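Local atomic coordinates of putative nucleotide-diphospho-sugar transferase (Desulfovibrio desulfuricans subsp. desulfuricans, PDB entry 3CGX), a protein that probably transfers a sugar from a nucleotide-diphospho-sugar donor to an acceptor that is not known. Residues L120-K123 with A124-L128; G84-L87 with G88-M91; M95-A98 with F99-Y103. All coordinates share one frame; numbering follows the deposited sequence.

Contact 1. Residues L120-K123 with A124-L128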
ATOM      1  N   LEU A 120      -8.560  -8.164  -6.030  1.00 20.46           N
ATOM      2  CA  LEU A 120      -7.633  -9.044  -5.276  1.00 21.65           C
ATOM      3  C   LEU A 120      -7.614  -8.721  -3.774  1.00 23.02           C
ATOM      4  O   LEU A 120      -7.382  -9.577  -2.934  1.00 23.87           O
ATOM      5  CB  LEU A 120      -6.207  -9.021  -5.847  1.00 24.89           C
ATOM      6  CG  LEU A 120      -6.057  -9.747  -7.196  1.00 29.45           C
ATOM      7  CD1 LEU A 120      -4.607  -9.708  -7.683  1.00 24.35           C
ATOM      8  CD2 LEU A 120      -6.556 -11.171  -7.066  1.00 26.16           C
ATOM      9  N   VAL A 121      -7.893  -7.477  -3.466  1.00 20.96           N
ATOM     10  CA  VAL A 121      -8.035  -7.032  -2.064  1.00 22.43           C
ATOM     11  C   VAL A 121      -9.301  -7.636  -1.485  1.00 22.54           C
ATOM     12  O   VAL A 121      -9.308  -8.109  -0.326  1.00 23.70           O
ATOM     13  CB  VAL A 121      -8.101  -5.499  -1.956  1.00 23.52           C
ATOM     14  CG1 VAL A 121      -8.276  -5.054  -0.468  1.00 22.55           C
ATOM     15  CG2 VAL A 121      -6.850  -4.884  -2.544  1.00 25.23           C
ATOM     16  N   GLN A 122     -10.364  -7.603  -2.290  1.00 22.29           N
ATOM     17  CA  GLN A 122     -11.605  -8.283  -1.916  1.00 22.22           C
ATOM     18  C   GLN A 122     -11.382  -9.794  -1.767  1.00 20.92           C
ATOM     19  O   GLN A 122     -11.847 -10.427  -0.820  1.00 18.40           O
ATOM     20  CB  GLN A 122     -12.699  -8.039  -2.919  1.00 20.24           C
ATOM     21  CG  GLN A 122     -14.031  -8.607  -2.503  1.00 22.07           C
ATOM     22  CD  GLN A 122     -14.596  -7.865  -1.331  1.00 30.96           C
ATOM     23  OE1 GLN A 122     -14.859  -6.663  -1.424  1.00 23.90           O
ATOM     24  NE2 GLN A 122     -14.764  -8.561  -0.206  1.00 38.20           N
ATOM     25  N   LYS A 123     -10.654 -10.374  -2.695  1.00 21.27           N
ATOM     26  CA  LYS A 123     -10.357 -11.794  -2.615  1.00 20.16           C
ATOM     27  C   LYS A 123      -9.619 -12.121  -1.312  1.00 22.32           C
ATOM     28  O   LYS A 123      -9.939 -13.109  -0.611  1.00 21.47           O
ATOM     29  CB  LYS A 123      -9.534 -12.259  -3.834  1.00 22.07           C
ATOM     30  CG  LYS A 123      -9.239 -13.768  -3.818  1.00 24.42           C
ATOM     31  CD  LYS A 123      -8.629 -14.197  -5.163  1.00 25.10           C
ATOM     32  CE  LYS A 123      -8.266 -15.643  -5.226  1.00 30.43           C
ATOM     33  NZ  LYS A 123      -7.392 -15.984  -4.079  1.00 33.63           N
ATOM     34  N   ALA A 124      -8.623 -11.313  -0.992  1.00 25.00           N
ATOM     35  CA  ALA A 124      -7.873 -11.478   0.259  1.00 23.16           C
ATOM     36  C   ALA A 124      -8.800 -11.462   1.483  1.00 22.36           C
ATOM     37  O   ALA A 124      -8.693 -12.304   2.378  1.00 22.51           O
ATOM     38  CB  ALA A 124      -6.762 -10.391   0.387  1.00 22.19           C
ATOM     39  N   LEU A 125      -9.690 -10.484   1.533  1.00 21.79           N
ATOM     40  CA  LEU A 125     -10.623 -10.371   2.637  1.00 21.37           C
ATOM     41  C   LEU A 125     -11.536 -11.572   2.701  1.00 20.54           C
ATOM     42  O   LEU A 125     -11.800 -12.108   3.784  1.00 26.29           O
ATOM     43  CB  LEU A 125     -11.422  -9.078   2.527  1.00 21.49           C
ATOM     44  CG  LEU A 125     -10.580  -7.842   2.902  1.00 24.86           C
ATOM     45  CD1 LEU A 125     -11.248  -6.548   2.367  1.00 28.46           C
ATOM     46  CD2 LEU A 125     -10.308  -7.804   4.413  1.00 22.80           C
ATOM     47  N   ASN A 126     -12.009 -12.017   1.543  1.00 23.65           N
ATOM     48  CA  ASN A 126     -12.850 -13.193   1.470  1.00 21.76           C
ATOM     49  C   ASN A 126     -12.097 -14.420   2.008  1.00 21.93           C
ATOM     50  O   ASN A 126     -12.644 -15.218   2.749  1.00 21.40           O
ATOM     51  CB  ASN A 126     -13.319 -13.496   0.024  1.00 19.65           C
ATOM     52  CG  ASN A 126     -14.298 -12.429  -0.559  1.00 24.21           C
ATOM     53  OD1 ASN A 126     -14.919 -11.667   0.164  1.00 23.86           O
ATOM     54  ND2 ASN A 126     -14.478 -12.460  -1.879  1.00 20.19           N
ATOM     55  N   ASP A 127     -10.860 -14.578   1.551  1.00 24.97           N
ATOM     56  CA  ASP A 127     -10.032 -15.753   1.902  1.00 25.99           C
ATOM     57  C   ASP A 127      -9.640 -15.772   3.399  1.00 22.62           C
ATOM     58  O   ASP A 127      -9.440 -16.842   3.989  1.00 22.24           O
ATOM     59  CB  ASP A 127      -8.774 -15.841   0.991  1.00 24.02           C
ATOM     60  CG  ASP A 127      -9.083 -16.316  -0.430  1.00 30.55           C
ATOM     61  OD1 ASP A 127     -10.181 -16.801  -0.707  1.00 29.63           O
ATOM     62  OD2 ASP A 127      -8.215 -16.198  -1.306  1.00 33.70           O
ATOM     63  N   LEU A 128      -9.550 -14.606   4.018  1.00 20.97           N
ATOM     64  CA  LEU A 128      -9.277 -14.518   5.464  1.00 24.40           C
ATOM     65  C   LEU A 128     -10.375 -15.102   6.327  1.00 25.38           C
ATOM     66  O   LEU A 128     -10.255 -15.197   7.550  1.00 26.05           O
ATOM     67  CB  LEU A 128      -8.985 -13.082   5.926  1.00 25.12           C
ATOM     68  CG  LEU A 128      -7.549 -12.641   5.768  1.00 26.05           C
ATOM     69  CD1 LEU A 128      -7.493 -11.103   6.008  1.00 23.82           C
ATOM     70  CD2 LEU A 128      -6.529 -13.453   6.669  1.00 18.51           C
TER

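Contact 2. Residues G84-L87 with G88-M91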
ATOM      1  N   GLY A  84       4.303   5.079  15.656  1.00 28.61           N
ATOM      2  CA  GLY A  84       5.288   4.116  16.105  1.00 31.52           C
ATOM      3  C   GLY A  84       6.637   4.567  15.649  1.00 33.09           C
ATOM      4  O   GLY A  84       6.726   5.455  14.818  1.00 32.06           O
ATOM      5  N   LEU A  85       7.671   3.922  16.182  1.00 37.13           N
ATOM      6  CA  LEU A  85       9.069   4.314  15.934  1.00 40.06           C
ATOM      7  C   LEU A  85       9.552   3.946  14.560  1.00 42.04           C
ATOM      8  O   LEU A  85      10.336   4.701  13.968  1.00 43.62           O
ATOM      9  CB  LEU A  85      10.039   3.693  16.956  1.00 41.22           C
ATOM     10  CG  LEU A  85      10.287   4.565  18.185  1.00 46.02           C
ATOM     11  CD1 LEU A  85       9.163   4.397  19.195  1.00 46.36           C
ATOM     12  CD2 LEU A  85      11.640   4.220  18.809  1.00 46.29           C
ATOM     13  N   ASP A  86       9.095   2.792  14.069  1.00 38.50           N
ATOM     14  CA  ASP A  86       9.468   2.292  12.741  1.00 38.17           C
ATOM     15  C   ASP A  86       8.226   1.749  12.001  1.00 36.38           C
ATOM     16  O   ASP A  86       7.089   1.817  12.522  1.00 34.41           O
ATOM     17  CB  ASP A  86      10.588   1.225  12.813  1.00 36.40           C
ATOM     18  CG  ASP A  86      10.214   0.004  13.640  1.00 42.57           C
ATOM     19  OD1 ASP A  86       9.037  -0.395  13.681  1.00 44.99           O
ATOM     20  OD2 ASP A  86      11.124  -0.607  14.256  1.00 50.65           O
ATOM     21  N   LEU A  87       8.444   1.224  10.798  1.00 34.85           N
ATOM     22  CA  LEU A  87       7.311   0.763   9.970  1.00 33.14           C
ATOM     23  C   LEU A  87       6.624  -0.425  10.622  1.00 31.37           C
ATOM     24  O   LEU A  87       5.407  -0.540  10.586  1.00 27.81           O
ATOM     25  CB  LEU A  87       7.735   0.448   8.546  1.00 33.59           C
ATOM     26  CG  LEU A  87       6.594   0.089   7.577  1.00 36.15           C
ATOM     27  CD1 LEU A  87       5.562   1.206   7.416  1.00 33.24           C
ATOM     28  CD2 LEU A  87       7.154  -0.273   6.211  1.00 31.99           C
ATOM     29  N   GLY A  88       7.390  -1.258  11.321  1.00 28.97           N
ATOM     30  CA  GLY A  88       6.802  -2.413  11.963  1.00 26.90           C
ATOM     31  C   GLY A  88       5.911  -1.995  13.120  1.00 25.91           C
ATOM     32  O   GLY A  88       4.803  -2.499  13.257  1.00 27.81           O
ATOM     33  N   GLU A  89       6.386  -1.078  13.967  1.00 24.98           N
ATOM     34  CA  GLU A  89       5.545  -0.540  15.056  1.00 25.62           C
ATOM     35  C   GLU A  89       4.285   0.158  14.515  1.00 23.58           C
ATOM     36  O   GLU A  89       3.191   0.004  15.059  1.00 22.80           O
ATOM     37  CB  GLU A  89       6.327   0.411  15.996  1.00 27.73           C
ATOM     38  CG  GLU A  89       7.405  -0.335  16.824  1.00 37.74           C
ATOM     39  CD  GLU A  89       6.863  -1.611  17.504  1.00 51.18           C
ATOM     40  OE1 GLU A  89       6.145  -1.488  18.523  1.00 59.16           O
ATOM     41  OE2 GLU A  89       7.156  -2.741  17.012  1.00 58.34           O
ATOM     42  N   ARG A  90       4.453   0.893  13.429  1.00 25.26           N
ATOM     43  CA  ARG A  90       3.320   1.628  12.806  1.00 24.54           C
ATOM     44  C   ARG A  90       2.256   0.650  12.312  1.00 23.90           C
ATOM     45  O   ARG A  90       1.068   0.851  12.533  1.00 23.61           O
ATOM     46  CB  ARG A  90       3.827   2.545  11.685  1.00 21.45           C
ATOM     47  CG  ARG A  90       4.617   3.705  12.247  1.00 23.80           C
ATOM     48  CD  ARG A  90       5.384   4.506  11.241  1.00 25.93           C
ATOM     49  NE  ARG A  90       6.008   5.621  11.971  1.00 29.42           N
ATOM     50  CZ  ARG A  90       6.678   6.619  11.406  1.00 33.80           C
ATOM     51  NH1 ARG A  90       6.805   6.679  10.102  1.00 34.75           N
ATOM     52  NH2 ARG A  90       7.229   7.565  12.152  1.00 35.24           N
HETATM   53  N   MSE A  91       2.688  -0.443  11.685  1.00 24.33           N
HETATM   54  CA  MSE A  91       1.754  -1.457  11.190  1.00 23.36           C
HETATM   55  C   MSE A  91       1.084  -2.217  12.323  1.00 23.12           C
HETATM   56  O   MSE A  91      -0.124  -2.433  12.324  1.00 21.01           O
HETATM   57  CB  MSE A  91       2.458  -2.439  10.256  1.00 24.89           C
HETATM   58  CG  MSE A  91       2.860  -1.782   8.958  1.00 25.67           C
HETATM   59 SE   MSE A  91       3.515  -2.943   7.500  0.75 27.04          SE
HETATM   60  CE  MSE A  91       5.217  -3.488   8.290  1.00 22.74           C
TER

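Contact 3. Residues M95-A98 with F99-Y103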
HETATM    1  N   MSE A  95      -3.043  -2.138  12.987  1.00 23.51           N
HETATM    2  CA  MSE A  95      -3.818  -3.377  12.971  1.00 22.82           C
HETATM    3  C   MSE A  95      -4.440  -3.682  14.348  1.00 21.69           C
HETATM    4  O   MSE A  95      -5.620  -4.065  14.474  1.00 21.61           O
HETATM    5  CB  MSE A  95      -2.910  -4.523  12.543  1.00 26.37           C
HETATM    6  CG  MSE A  95      -2.355  -4.351  11.152  1.00 29.93           C
HETATM    7 SE   MSE A  95      -1.735  -6.041  10.305  0.75 29.79          SE
HETATM    8  CE  MSE A  95      -3.537  -6.620   9.906  1.00 31.43           C
ATOM      9  N   GLN A  96      -3.639  -3.465  15.381  1.00 24.57           N
ATOM     10  CA  GLN A  96      -4.065  -3.705  16.748  1.00 25.26           C
ATOM     11  C   GLN A  96      -5.250  -2.830  17.063  1.00 24.88           C
ATOM     12  O   GLN A  96      -6.212  -3.267  17.668  1.00 26.88           O
ATOM     13  CB  GLN A  96      -2.933  -3.446  17.752  1.00 26.22           C
ATOM     14  CG  GLN A  96      -3.400  -3.719  19.178  1.00 25.27           C
ATOM     15  CD  GLN A  96      -3.683  -5.199  19.418  1.00 29.49           C
ATOM     16  OE1 GLN A  96      -4.829  -5.594  19.609  1.00 32.61           O
ATOM     17  NE2 GLN A  96      -2.641  -6.018  19.366  1.00 26.01           N
ATOM     18  N   LYS A  97      -5.194  -1.596  16.600  1.00 23.91           N
ATOM     19  CA  LYS A  97      -6.278  -0.633  16.821  1.00 26.20           C
ATOM     20  C   LYS A  97      -7.568  -1.049  16.129  1.00 27.23           C
ATOM     21  O   LYS A  97      -8.693  -0.919  16.678  1.00 28.17           O
ATOM     22  CB  LYS A  97      -5.846   0.737  16.331  1.00 26.18           C
ATOM     23  CG  LYS A  97      -6.919   1.780  16.217  1.00 32.67           C
ATOM     24  CD  LYS A  97      -7.340   2.367  17.518  1.00 44.01           C
ATOM     25  CE  LYS A  97      -8.147   3.651  17.256  1.00 46.84           C
ATOM     26  NZ  LYS A  97      -9.206   3.491  16.202  1.00 40.41           N
ATOM     27  N   ALA A  98      -7.411  -1.546  14.908  1.00 22.75           N
ATOM     28  CA  ALA A  98      -8.562  -1.977  14.101  1.00 20.96           C
ATOM     29  C   ALA A  98      -9.264  -3.166  14.765  1.00 22.41           C
ATOM     30  O   ALA A  98     -10.491  -3.215  14.850  1.00 24.90           O
ATOM     31  CB  ALA A  98      -8.154  -2.278  12.637  1.00 23.21           C
ATOM     32  N   PHE A  99      -8.477  -4.077  15.306  1.00 22.09           N
ATOM     33  CA  PHE A  99      -9.028  -5.235  15.982  1.00 23.95           C
ATOM     34  C   PHE A  99      -9.688  -4.780  17.273  1.00 23.75           C
ATOM     35  O   PHE A  99     -10.737  -5.273  17.638  1.00 24.99           O
ATOM     36  CB  PHE A  99      -7.957  -6.307  16.250  1.00 21.90           C
ATOM     37  CG  PHE A  99      -7.550  -7.067  15.011  1.00 22.17           C
ATOM     38  CD1 PHE A  99      -8.517  -7.638  14.191  1.00 24.74           C
ATOM     39  CD2 PHE A  99      -6.230  -7.213  14.673  1.00 23.57           C
ATOM     40  CE1 PHE A  99      -8.165  -8.321  13.085  1.00 22.30           C
ATOM     41  CE2 PHE A  99      -5.874  -7.892  13.531  1.00 27.66           C
ATOM     42  CZ  PHE A  99      -6.837  -8.440  12.736  1.00 25.19           C
ATOM     43  N   ASP A 100      -9.050  -3.853  17.974  1.00 25.45           N
ATOM     44  CA  ASP A 100      -9.650  -3.276  19.204  1.00 26.29           C
ATOM     45  C   ASP A 100     -10.980  -2.606  18.889  1.00 27.84           C
ATOM     46  O   ASP A 100     -11.890  -2.590  19.701  1.00 30.39           O
ATOM     47  CB  ASP A 100      -8.734  -2.232  19.838  1.00 28.62           C
ATOM     48  CG  ASP A 100      -7.505  -2.833  20.473  1.00 27.01           C
ATOM     49  OD1 ASP A 100      -7.413  -4.080  20.587  1.00 32.97           O
ATOM     50  OD2 ASP A 100      -6.632  -2.035  20.875  1.00 29.04           O
ATOM     51  N   ASP A 101     -11.073  -2.027  17.709  1.00 27.20           N
ATOM     52  CA  ASP A 101     -12.290  -1.351  17.265  1.00 28.11           C
ATOM     53  C   ASP A 101     -13.385  -2.370  16.975  1.00 27.25           C
ATOM     54  O   ASP A 101     -14.539  -2.007  16.799  1.00 29.25           O
ATOM     55  CB  ASP A 101     -12.087  -0.522  15.981  1.00 25.85           C
ATOM     56  CG  ASP A 101     -11.229   0.735  16.184  1.00 40.07           C
ATOM     57  OD1 ASP A 101     -10.940   1.086  17.350  1.00 39.29           O
ATOM     58  OD2 ASP A 101     -10.827   1.332  15.133  1.00 48.52           O
ATOM     59  N   GLY A 102     -13.015  -3.639  16.892  1.00 26.92           N
ATOM     60  CA  GLY A 102     -14.013  -4.687  16.690  1.00 25.91           C
ATOM     61  C   GLY A 102     -14.047  -5.352  15.323  1.00 28.09           C
ATOM     62  O   GLY A 102     -14.925  -6.162  15.076  1.00 28.38           O
ATOM     63  N   TYR A 103     -13.118  -5.026  14.418  1.00 26.49           N
ATOM     64  CA  TYR A 103     -13.095  -5.700  13.101  1.00 24.53           C
ATOM     65  C   TYR A 103     -12.687  -7.153  13.249  1.00 24.53           C
ATOM     66  O   TYR A 103     -11.893  -7.502  14.124  1.00 27.66           O
ATOM     67  CB  TYR A 103     -12.173  -4.966  12.092  1.00 21.97           C
ATOM     68  CG  TYR A 103     -12.715  -3.633  11.716  1.00 21.13           C
ATOM     69  CD1 TYR A 103     -13.774  -3.532  10.816  1.00 22.31           C
ATOM     70  CD2 TYR A 103     -12.218  -2.456  12.265  1.00 21.17           C
ATOM     71  CE1 TYR A 103     -14.294  -2.317  10.444  1.00 21.53           C
ATOM     72  CE2 TYR A 103     -12.770  -1.199  11.902  1.00 24.57           C
ATOM     73  CZ  TYR A 103     -13.804  -1.151  10.991  1.00 26.57           C
ATOM     74  OH  TYR A 103     -14.371   0.048  10.577  1.00 28.68           O
TER

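Contact 1. Residues L120-K123 with A124-L128
Lys123 and Asp127 form an i to i+4 salt bridge along helix 118-127, and one turn of the same helix also pairs Gln122 with Asn126. The contact is local and lies in the last two turns of the helix. Lys123 NZ reaches Asp127 OD2 at 2.9 Å and meets that oxygen nearly along its C-O axis. The lysine starts with CG trans to its backbone N (chi1 -178°), runs extended to CE and bends only at the last torsion, which swings NZ over to the carboxylate. Lys123 CG also lies 3.6 Å from Asp127 OD2.

The second pair is a side-chain amide bond. Gln122 NE2 donates to Asn126 OD1 at 3.1 Å. The acceptor lies close to the plane of the glutamine amide, but NE2 sits well above the asparagine carbonyl plane, 44° out of it. The two amide planes are 35° apart. The bend of Gln122 at chi2 swings its amide forward, toward Asn126 one turn later. Gln122 OE1 is held separately by the backbone N of His51, so both ends of this amide have a partner.

Helix 118-127 packs on the central mixed sheet, consistent with the GT-A fold to which the family belongs. Val121 and Leu125 form the inward stripe here. Val121 CG1 and Leu125 CD1 are 4.4 Å apart, a loose touch. Val121 rests on Met109 and Leu125 on Val107, both of strand 105-109, while Leu125 also reaches Ile7 of strand 5-11. The backbone bonds are regular i to i+4 ones: Ala124 N to Leu120 O is 2.9 Å, and Asp127 N to Lys123 O is 2.8 Å.

Contact 2. Residues G84-L87 with G88-M91
Loop residues 84-86 lead into the first turn of helix 87-100, where Arg90 N bonds to Asp86 O and Met91 N bonds to Leu87 O, each at 2.9 Å. Asp86 is the N-cap. Its OD1 accepts from Glu89 N at 2.8 Å with a nearly straight N-H...O angle of 172°. A chi1 of 59° sets CG between the backbone N and the carbonyl carbon and brings OD1 round to the amide of Glu89. OD1 also lies 3.5 Å from Glu89 CG.

An N-cap aspartate of this kind takes up an amide that has no carbonyl one turn earlier, and its negative charge would suit the positive end of the helix dipole. Arg90 reaches back to the loop before the cap. Its chain is extended from CG to NE, and NE donates to Gly84 O at 2.9 Å. NE stands above the carbonyl plane of Gly84, 42° out of it, while the oxygen sits at the edge of the guanidinium. NH2 adds a weak bond to the same oxygen.

Gly84 packs its CA 3.8 Å from Glu89 CB. Farther along, Leu87 CG meets the methyl CE of selenomethionine Met91 at 3.9 Å. Asp86 and Met91 also touch Trp163.

Contact 3. Residues M95-A98 with F99-Y103
Helical i to i+4 bonds join 95-98 to 99-103, with Phe99 N on Met95 O at 3.0 Å and Asp100 N on Gln96 O at 2.9 Å. Helix 87-100 then stops in a Schellman motif. Gly102 takes a positive phi of 108°, and the chain turns back so that Tyr103 N bonds to Ala98 O at 3.2 Å and Gly102 N bonds to Phe99 O.

On the outer side, Lys97 and Asp101 form a salt bridge across the last turn. Lys97 NZ approaches OD2 at 2.9 Å from its syn side, the side of the other oxygen, and makes a weak bond to OD1. The lysine is folded at chi2 (77°) and again at chi4, which carries NZ over to the carboxylate.

The inner side is apolar. Selenomethionine Met95 and Phe99 lie against Val106 of strand 105-109 and Phe148 of strand 143-149. Phe99 also meets the ring of Phe153, with their planes at about 45°. Phe99 CD2 comes within 3.2 Å of Met95 O, an oblique approach. Tyr103 OH bonds to Asp53 OD2. The other end of that ring touches the helix: the ring carbon Tyr103 CD2, next to CG, is 4.1 Å from Ala98 CB, and the ring edge faces Ala98 O, 3.2 Å from CD2.

In the fold
Along the chain, contact 2 comes first. It joins the loop after strand 78-81 to the start of helix 87-100. Contact 3 follows on the same helix and closes its C-terminal end, just before strand 105-109. Contact 1 comes last, on helix 118-127, which leads on toward strand 133-137. The three lie in series; none crosses another or encloses it, and each closes only a turn or so of chain. Contacts 2 and 3 mark the two ends of one helix, their centres about 16 Å apart. Contacts 1 and 3 both pack on strands 105-109 and 5-11, yet their nearest atoms stay about 7 Å apart.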